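Local coordinates for protein UTP--glucose-1-phosphate uridylyltransferase YngB (Bacillus subtilis, PDB 7O2N) that catalyses the formation of UDP-glucose from glucose-1-phosphate and UTP, which feeds glycolipid synthesis and wall teichoic acid glucosylation, at residues 6-11 against 124-129; 63-68 against 101-106; 112-117 against 212-217. All blocks are in the same frame, centred on the assembly; numbering follows the deposited sequence.

The three contacts belong to the sheet-and-helix layers of this GT-A nucleotidyltransferase: strand on strand, helix on strand and helix on helix. Interaction 1 pairs two parallel strands, and interaction 3, centred about 11 Å away, crosses two helices over one face of that pair: Phe126 CZ lies 3.5 Å from Phe214 CZ, with the ring planes nearly parallel, and Val8 CG2 lies 3.7 Å from Ala117 CB. Interaction 2 sits about 15 Å from interaction 1, between centres, where a helix packs against another strand of the sheet. The loop after that strand reaches interaction 3 through a weak Gln104 NE2 to His112 ND1 hydrogen bond. As in related enzymes, the nucleotide site is probably formed by loops at the C-terminal ends of the parallel strands.

Interaction 1. Residues 6-11 against 124-129; sequences KAVIPA and EPFAVL
Val8 and Ala127 lie at the middle of a parallel strand pair, 6-11 beside 125-129, within the Rossmann-like sheet of the GT-A fold. The strand directions differ by 28°, a modest twist, and the Ala7 and Ala127 CA atoms are 4.3 Å apart.

Backbone bonds set the register. Ala127 is gripped by residues on both sides of Ala7: its N donates to Lys6 O at 2.9 Å, nearly straight at 169°, and its O accepts from Val8 N at 2.7 Å. The ladder continues with Leu129 N to Val8 O at 3.2 Å. The other edge of 6-11 pairs with strand 52-57, which makes it an interior strand.

Apolar contacts divide between two faces. On one, Ala7 CB meets Ala127 CB at 4.0 Å, small against small, while Ile9 and Leu129 both reach helix 37-47. On the other, Val8 and Val128 lie side by side, and Val8 CG2, placed anti to the carbonyl carbon and beside the backbone N, extends obliquely to the Phe126 ring.

The charged group stands at the start of the pair. Lys6 runs out extended, roughly at right angles to Glu124, and NZ is placed for a salt bridge to OE1, though the position of that oxygen is doubtful. The same ammonium also has Phe120, which offers its backbone O as an acceptor and its ring for a cation-pi contact.

Past the last bond of the ladder, Pro10 CD rests 3.6 Å from Leu129 O.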
loop_
_atom_site.group_PDB
_atom_site.type_symbol
_atom_site.label_atom_id
_atom_site.label_comp_id
_atom_site.label_asym_id
_atom_site.label_seq_id
_atom_site.Cartn_x
_atom_site.Cartn_y
_atom_site.Cartn_z
ATOM N N LYS A 6 13.768 7.619 24.670
ATOM C CA LYS A 6 14.287 7.309 23.346
ATOM C C LYS A 6 13.885 5.896 22.940
ATOM O O LYS A 6 13.749 5.029 23.794
ATOM C CB LYS A 6 15.811 7.450 23.325
ATOM C CG LYS A 6 16.369 8.869 23.300
ATOM C CD LYS A 6 17.848 8.857 23.668
ATOM C CE LYS A 6 18.647 10.022 23.129
ATOM N NZ LYS A 6 20.080 9.907 23.498
ATOM N N ALA A 7 13.746 5.691 21.622
ATOM C CA ALA A 7 13.286 4.453 21.015
ATOM C C ALA A 7 14.057 4.161 19.724
ATOM O O ALA A 7 14.516 5.069 19.026
ATOM C CB ALA A 7 11.815 4.592 20.742
ATOM N N VAL A 8 14.168 2.874 19.389
ATOM C CA VAL A 8 14.889 2.438 18.200
ATOM C C VAL A 8 13.989 1.564 17.334
ATOM O O VAL A 8 13.601 0.475 17.768
ATOM C CB VAL A 8 16.126 1.620 18.587
ATOM C CG1 VAL A 8 16.884 1.226 17.340
ATOM C CG2 VAL A 8 17.026 2.352 19.558
ATOM N N ILE A 9 13.694 2.018 16.108
ATOM C CA ILE A 9 12.916 1.197 15.182
ATOM C C ILE A 9 13.862 0.631 14.125
ATOM O O ILE A 9 14.359 1.397 13.300
ATOM C CB ILE A 9 11.810 2.031 14.509
ATOM C CG1 ILE A 9 11.028 2.872 15.513
ATOM C CG2 ILE A 9 10.896 1.160 13.675
ATOM C CD1 ILE A 9 10.100 3.869 14.854
ATOM N N PRO A 10 14.127 -0.698 14.071
ATOM C CA PRO A 10 14.981 -1.250 13.023
ATOM C C PRO A 10 14.076 -1.343 11.795
ATOM O O PRO A 10 12.919 -1.720 11.917
ATOM C CB PRO A 10 15.435 -2.615 13.564
ATOM C CG PRO A 10 14.792 -2.715 14.935
ATOM C CD PRO A 10 13.617 -1.751 14.955
ATOM N N ALA A 11 14.587 -0.923 10.637
ATOM C CA ALA A 11 13.791 -0.915 9.423
ATOM C C ALA A 11 14.680 -1.162 8.207
ATOM O O ALA A 11 14.593 -0.413 7.239
ATOM C CB ALA A 11 13.079 0.402 9.280
ATOM N N GLU A 124 21.054 5.838 28.765
ATOM C CA GLU A 124 19.673 5.895 29.204
ATOM C C GLU A 124 19.074 4.488 29.112
ATOM O O GLU A 124 19.677 3.548 28.590
ATOM C CB GLU A 124 18.875 6.861 28.328
ATOM C CG GLU A 124 19.257 8.319 28.436
ATOM C CD GLU A 124 18.574 9.177 27.378
ATOM O OE1 GLU A 124 19.092 9.251 26.239
ATOM O OE2 GLU A 124 17.511 9.761 27.681
ATOM N N PRO A 125 17.870 4.272 29.671
ATOM C CA PRO A 125 17.050 3.154 29.220
ATOM C C PRO A 125 16.375 3.574 27.910
ATOM O O PRO A 125 15.957 4.713 27.748
ATOM C CB PRO A 125 16.062 3.025 30.383
ATOM C CG PRO A 125 15.882 4.457 30.882
ATOM C CD PRO A 125 17.259 5.064 30.754
ATOM N N PHE A 126 16.266 2.645 26.963
ATOM C CA PHE A 126 15.595 2.961 25.709
ATOM C C PHE A 126 14.576 1.882 25.357
ATOM O O PHE A 126 14.631 0.779 25.896
ATOM C CB PHE A 126 16.605 3.073 24.565
ATOM C CG PHE A 126 17.480 1.855 24.351
ATOM C CD1 PHE A 126 18.417 1.470 25.303
ATOM C CD2 PHE A 126 17.401 1.120 23.171
ATOM C CE1 PHE A 126 19.247 0.378 25.075
ATOM C CE2 PHE A 126 18.221 0.021 22.949
ATOM C CZ PHE A 126 19.147 -0.345 23.901
ATOM N N ALA A 127 13.682 2.215 24.416
ATOM C CA ALA A 127 12.719 1.285 23.846
ATOM C C ALA A 127 13.204 0.795 22.485
ATOM O O ALA A 127 13.746 1.577 21.703
ATOM C CB ALA A 127 11.385 1.972 23.706
ATOM N N VAL A 128 12.989 -0.500 22.210
ATOM C CA VAL A 128 13.014 -1.009 20.843
ATOM C C VAL A 128 11.595 -1.417 20.437
ATOM O O VAL A 128 10.879 -2.037 21.225
ATOM C CB VAL A 128 13.974 -2.200 20.716
ATOM C CG1 VAL A 128 13.858 -2.854 19.350
ATOM C CG2 VAL A 128 15.407 -1.787 21.030
ATOM N N LEU A 129 11.195 -1.052 19.212
ATOM C CA LEU A 129 9.917 -1.468 18.646
ATOM C C LEU A 129 10.158 -2.024 17.248
ATOM O O LEU A 129 10.317 -1.237 16.313
ATOM C CB LEU A 129 8.961 -0.276 18.527
ATOM C CG LEU A 129 8.876 0.664 19.721
ATOM C CD1 LEU A 129 8.326 2.014 19.284
ATOM C CD2 LEU A 129 7.998 0.074 20.808
#

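Interaction 2. Residues 63-68 against 101-106; sequences SIEDHF and YIRQKE
Tyr101 lays one ring face against the side chain of Glu65, and this overlap carries the contact. Glu65 CG stands 3.5 Å from the ring centroid and only 10° off the ring normal, a CH-pi contact over the face. With CG beside the backbone N (chi1 -46°) and the chain extended beyond it, the glutamate continues back along the tyrosine; its carboxylate stacks with the ring, the two planes 27° apart. The phenol end reaches the helix backbone, where Tyr101 CZ comes within 3.5 Å of Glu65 CA. Ile64 adds CG2 obliquely at 4.2 Å from Tyr101 CE1.

The secondary structure explains the approach: helix 63-67 runs nearly antiparallel to strand 101-103, with 11.2 Å between their axes, so a long aromatic side chain bridges the gap in this alpha/beta layer of the GT-A fold. Were an alanine to stand at Tyr101, Glu65 would probably lose the ring face that its CG and carboxylate lie against and be left to turn, with a gap opened between helix and strand.

Further along the strand, the guanidinium of Arg103 is near the carboxylate without forming a salt bridge: Glu65 OE2 and Arg103 NH1 are 4.4 Å apart. Tyr101 itself touches Ile55 of strand 52-57, and backbone bonds of Ile102 with Ile55 and Thr57 hold its strand in the sheet. On the helix side, His67 O accepts a hydrogen bond from Lys23 NZ of the second subunit.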
loop_
_atom_site.group_PDB
_atom_site.type_symbol
_atom_site.label_atom_id
_atom_site.label_comp_id
_atom_site.label_asym_id
_atom_site.label_seq_id
_atom_site.Cartn_x
_atom_site.Cartn_y
_atom_site.Cartn_z
ATOM N N SER A 63 11.782 7.129 1.253
ATOM C CA SER A 63 10.391 7.477 1.490
ATOM C C SER A 63 10.021 7.538 2.978
ATOM O O SER A 63 9.151 8.331 3.354
ATOM C CB SER A 63 9.452 6.634 0.685
ATOM O OG SER A 63 9.566 5.255 0.988
ATOM N N ILE A 64 10.667 6.730 3.829
ATOM C CA ILE A 64 10.375 6.789 5.255
ATOM C C ILE A 64 10.759 8.172 5.790
ATOM O O ILE A 64 9.985 8.796 6.507
ATOM C CB ILE A 64 11.084 5.664 6.038
ATOM C CG1 ILE A 64 10.564 4.270 5.686
ATOM C CG2 ILE A 64 11.062 5.895 7.542
ATOM C CD1 ILE A 64 11.646 3.215 5.824
ATOM N N GLU A 65 11.960 8.641 5.424
ATOM C CA GLU A 65 12.524 9.893 5.912
ATOM C C GLU A 65 11.695 11.077 5.409
ATOM O O GLU A 65 11.495 12.067 6.119
ATOM C CB GLU A 65 13.996 10.016 5.486
ATOM C CG GLU A 65 14.806 8.744 5.710
ATOM C CD GLU A 65 16.211 8.726 5.133
ATOM O OE1 GLU A 65 16.820 9.814 5.080
ATOM O OE2 GLU A 65 16.698 7.623 4.751
ATOM N N ASP A 66 11.235 10.962 4.164
ATOM C CA ASP A 66 10.445 11.978 3.517
ATOM C C ASP A 66 9.081 12.061 4.193
ATOM O O ASP A 66 8.575 13.151 4.415
ATOM C CB ASP A 66 10.332 11.676 2.025
ATOM C CG ASP A 66 11.452 12.282 1.192
ATOM O OD1 ASP A 66 12.050 13.343 1.611
ATOM O OD2 ASP A 66 11.704 11.729 0.102
ATOM N N HIS A 67 8.498 10.907 4.519
ATOM C CA HIS A 67 7.166 10.849 5.095
ATOM C C HIS A 67 7.084 11.727 6.338
ATOM O O HIS A 67 6.078 12.392 6.542
ATOM C CB HIS A 67 6.750 9.406 5.402
ATOM C CG HIS A 67 5.313 9.266 5.779
ATOM N ND1 HIS A 67 4.284 9.239 4.827
ATOM C CD2 HIS A 67 4.727 9.143 6.991
ATOM C CE1 HIS A 67 3.123 9.134 5.454
ATOM N NE2 HIS A 67 3.369 9.084 6.777
ATOM N N PHE A 68 8.138 11.750 7.147
ATOM C CA PHE A 68 8.062 12.435 8.425
ATOM C C PHE A 68 8.657 13.852 8.375
ATOM O O PHE A 68 8.981 14.418 9.414
ATOM C CB PHE A 68 8.687 11.565 9.520
ATOM C CG PHE A 68 7.954 10.281 9.822
ATOM C CD1 PHE A 68 6.784 10.271 10.573
ATOM C CD2 PHE A 68 8.442 9.070 9.358
ATOM C CE1 PHE A 68 6.144 9.077 10.864
ATOM C CE2 PHE A 68 7.789 7.877 9.641
ATOM C CZ PHE A 68 6.647 7.882 10.405
ATOM N N TYR A 101 18.056 9.090 11.694
ATOM C CA TYR A 101 18.353 7.930 10.855
ATOM C C TYR A 101 19.828 7.545 10.896
ATOM O O TYR A 101 20.718 8.383 10.990
ATOM C CB TYR A 101 18.023 8.199 9.389
ATOM C CG TYR A 101 16.601 8.632 9.232
ATOM C CD1 TYR A 101 15.566 7.710 9.261
ATOM C CD2 TYR A 101 16.287 9.974 9.141
ATOM C CE1 TYR A 101 14.242 8.118 9.173
ATOM C CE2 TYR A 101 14.970 10.398 9.054
ATOM C CZ TYR A 101 13.940 9.468 9.080
ATOM O OH TYR A 101 12.638 9.874 8.977
ATOM N N ILE A 102 20.080 6.250 10.791
ATOM C CA ILE A 102 21.424 5.756 10.577
ATOM C C ILE A 102 21.310 4.642 9.559
ATOM O O ILE A 102 20.305 3.939 9.528
ATOM C CB ILE A 102 22.054 5.242 11.888
ATOM C CG1 ILE A 102 23.498 4.793 11.680
ATOM C CG2 ILE A 102 21.229 4.139 12.529
ATOM C CD1 ILE A 102 24.513 5.822 12.060
ATOM N N ARG A 103 22.335 4.495 8.729
ATOM C CA ARG A 103 22.295 3.371 7.814
ATOM C C ARG A 103 22.951 2.155 8.449
ATOM O O ARG A 103 24.069 2.253 8.939
ATOM C CB ARG A 103 22.959 3.747 6.499
ATOM C CG ARG A 103 21.948 3.761 5.377
ATOM C CD ARG A 103 21.638 5.128 4.830
ATOM N NE ARG A 103 21.764 4.855 3.408
ATOM C CZ ARG A 103 21.210 5.557 2.438
ATOM N NH1 ARG A 103 20.451 6.610 2.718
ATOM N NH2 ARG A 103 21.431 5.194 1.188
ATOM N N GLN A 104 22.248 1.019 8.453
ATOM C CA GLN A 104 22.892 -0.232 8.805
ATOM C C GLN A 104 23.831 -0.578 7.660
ATOM O O GLN A 104 23.436 -0.510 6.494
ATOM C CB GLN A 104 21.844 -1.316 8.971
ATOM C CG GLN A 104 22.303 -2.403 9.924
ATOM C CD GLN A 104 21.325 -3.551 9.947
ATOM O OE1 GLN A 104 20.609 -3.807 8.965
ATOM N NE2 GLN A 104 21.319 -4.255 11.070
ATOM N N LYS A 105 25.090 -0.887 7.971
ATOM C CA LYS A 105 26.022 -0.929 6.853
ATOM C C LYS A 105 25.789 -2.208 6.055
ATOM O O LYS A 105 25.417 -2.120 4.885
ATOM C CB LYS A 105 27.459 -0.588 7.262
ATOM C CG LYS A 105 27.771 0.904 7.193
ATOM C CD LYS A 105 29.124 1.263 7.751
ATOM C CE LYS A 105 29.158 1.294 9.265
ATOM N NZ LYS A 105 30.520 1.623 9.760
ATOM N N GLU A 106 25.968 -3.367 6.715
ATOM C CA GLU A 106 25.644 -4.662 6.136
ATOM C C GLU A 106 24.524 -5.308 6.951
ATOM O O GLU A 106 24.364 -4.989 8.126
ATOM C CB GLU A 106 26.869 -5.562 5.938
ATOM C CG GLU A 106 27.727 -5.742 7.175
ATOM C CD GLU A 106 28.440 -4.483 7.635
ATOM O OE1 GLU A 106 29.421 -4.097 6.968
ATOM O OE2 GLU A 106 27.991 -3.873 8.639
#

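Interaction 3. Residues 112-117 against 212-217; sequences HAVLCA and SIFSVL
Leu115 and Phe214 mark the closest approach of the two backbones, with CA atoms 6.5 Å apart, where helix 112-116 and helix 213-217 cross at -136° with axes 10.2 Å apart. At that spacing the helices meet through side chains rather than main chain, and the contact is apolar in character.

Phe214 is the main insert. Its CG lies anti to the carbonyl carbon (chi1 -75°), which sends the ring across towards the other helix, where an edge rather than a face does the touching. Leu115 CD2 lies near the ring plane, 3.8 Å from Phe214 CD1, as the two side chains run alongside one another, pointing opposite ways. Val114 O also meets this rim, in the plane of the ring and nearest to CE1. The same carbonyl accepts the backbone N of Ala117 at 3.2 Å, so it has a hydrogen-bond partner within its own segment.

A second contact lies one turn further along helix 213-217. Leu217 CD1 meets Val114 CG1 at 4.0 Å, the two side chains roughly perpendicular, and Leu217 CB stands 4.1 Å from Leu115 CD2. Leu115 therefore reaches both Phe214 and Leu217 with a single methyl, spanning one turn of the partner.

Neighbouring elements adjoin the cluster: Val114 and Ile213 rest on Phe126 of strand 125-129, and Leu217 on Ala233 of helix 230-240. Two helices crossing over the same face of a mixed sheet fit the layered alpha/beta architecture of the GT-A nucleotidyltransferases.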
loop_
_atom_site.group_PDB
_atom_site.type_symbol
_atom_site.label_atom_id
_atom_site.label_comp_id
_atom_site.label_asym_id
_atom_site.label_seq_id
_atom_site.Cartn_x
_atom_site.Cartn_y
_atom_site.Cartn_z
ATOM N N HIS A 112 22.594 -6.685 15.884
ATOM C CA HIS A 112 23.547 -5.770 15.276
ATOM C C HIS A 112 22.905 -4.384 15.196
ATOM O O HIS A 112 23.475 -3.394 15.662
ATOM C CB HIS A 112 24.088 -6.279 13.928
ATOM C CG HIS A 112 24.870 -5.219 13.218
ATOM N ND1 HIS A 112 24.389 -4.561 12.085
ATOM C CD2 HIS A 112 26.062 -4.649 13.509
ATOM C CE1 HIS A 112 25.272 -3.666 11.686
ATOM N NE2 HIS A 112 26.306 -3.698 12.549
ATOM N N ALA A 113 21.677 -4.356 14.662
ATOM C CA ALA A 113 20.885 -3.148 14.476
ATOM C C ALA A 113 20.762 -2.370 15.779
ATOM O O ALA A 113 20.894 -1.150 15.773
ATOM C CB ALA A 113 19.532 -3.484 13.911
ATOM N N VAL A 114 20.519 -3.079 16.885
ATOM C CA VAL A 114 20.382 -2.436 18.175
ATOM C C VAL A 114 21.722 -1.830 18.595
ATOM O O VAL A 114 21.753 -0.826 19.303
ATOM C CB VAL A 114 19.834 -3.427 19.220
ATOM C CG1 VAL A 114 19.730 -2.814 20.615
ATOM C CG2 VAL A 114 18.494 -3.997 18.771
ATOM N N LEU A 115 22.829 -2.439 18.153
ATOM C CA LEU A 115 24.144 -1.970 18.548
ATOM C C LEU A 115 24.426 -0.614 17.910
ATOM O O LEU A 115 25.075 0.247 18.527
ATOM C CB LEU A 115 25.196 -3.002 18.135
ATOM C CG LEU A 115 25.688 -3.897 19.269
ATOM C CD1 LEU A 115 26.897 -4.706 18.830
ATOM C CD2 LEU A 115 25.982 -3.093 20.537
ATOM N N CYS A 116 23.925 -0.440 16.676
ATOM C CA CYS A 116 24.104 0.801 15.935
ATOM C C CYS A 116 23.619 1.983 16.770
ATOM O O CYS A 116 24.195 3.063 16.723
ATOM C CB CYS A 116 23.346 0.765 14.609
ATOM S SG CYS A 116 23.981 -0.441 13.407
ATOM N N ALA A 117 22.580 1.742 17.574
ATOM C CA ALA A 117 21.901 2.786 18.311
ATOM C C ALA A 117 22.746 3.292 19.480
ATOM O O ALA A 117 22.420 4.334 20.064
ATOM C CB ALA A 117 20.606 2.216 18.792
ATOM N N SER A 212 23.394 -0.882 29.745
ATOM C CA SER A 212 24.108 -2.116 30.059
ATOM C C SER A 212 24.072 -3.068 28.873
ATOM O O SER A 212 25.087 -3.658 28.531
ATOM C CB SER A 212 23.534 -2.786 31.274
ATOM O OG SER A 212 22.568 -1.942 31.893
ATOM N N ILE A 213 22.892 -3.181 28.248
ATOM C CA ILE A 213 22.620 -4.178 27.225
ATOM C C ILE A 213 23.626 -4.069 26.079
ATOM O O ILE A 213 23.777 -5.005 25.292
ATOM C CB ILE A 213 21.153 -4.100 26.749
ATOM C CG1 ILE A 213 20.621 -5.461 26.304
ATOM C CG2 ILE A 213 20.940 -3.038 25.690
ATOM C CD1 ILE A 213 20.476 -6.450 27.445
ATOM N N PHE A 214 24.332 -2.934 26.009
ATOM C CA PHE A 214 25.266 -2.707 24.915
ATOM C C PHE A 214 26.489 -3.604 25.064
ATOM O O PHE A 214 26.815 -4.364 24.151
ATOM C CB PHE A 214 25.562 -1.219 24.738
ATOM C CG PHE A 214 24.416 -0.506 24.077
ATOM C CD1 PHE A 214 23.885 -0.992 22.884
ATOM C CD2 PHE A 214 23.854 0.627 24.649
ATOM C CE1 PHE A 214 22.809 -0.366 22.269
ATOM C CE2 PHE A 214 22.777 1.249 24.036
ATOM C CZ PHE A 214 22.256 0.754 22.851
ATOM N N SER A 215 27.133 -3.496 26.235
ATOM C CA SER A 215 28.234 -4.354 26.642
ATOM C C SER A 215 27.863 -5.801 26.339
ATOM O O SER A 215 28.498 -6.477 25.519
ATOM C CB SER A 215 28.496 -4.181 28.114
ATOM O OG SER A 215 28.003 -2.921 28.551
ATOM N N VAL A 216 26.782 -6.224 27.002
ATOM C CA VAL A 216 26.185 -7.540 26.863
ATOM C C VAL A 216 26.176 -7.953 25.391
ATOM O O VAL A 216 26.668 -9.035 25.051
ATOM C CB VAL A 216 24.771 -7.559 27.475
ATOM C CG1 VAL A 216 24.195 -8.963 27.493
ATOM C CG2 VAL A 216 24.738 -6.952 28.872
ATOM N N LEU A 217 25.637 -7.076 24.527
ATOM C CA LEU A 217 25.411 -7.426 23.132
ATOM C C LEU A 217 26.744 -7.565 22.398
ATOM O O LEU A 217 26.840 -8.338 21.450
ATOM C CB LEU A 217 24.488 -6.396 22.460
ATOM C CG LEU A 217 23.010 -6.784 22.332
ATOM C CD1 LEU A 217 22.115 -5.559 22.300
ATOM C CD2 LEU A 217 22.762 -7.644 21.104
#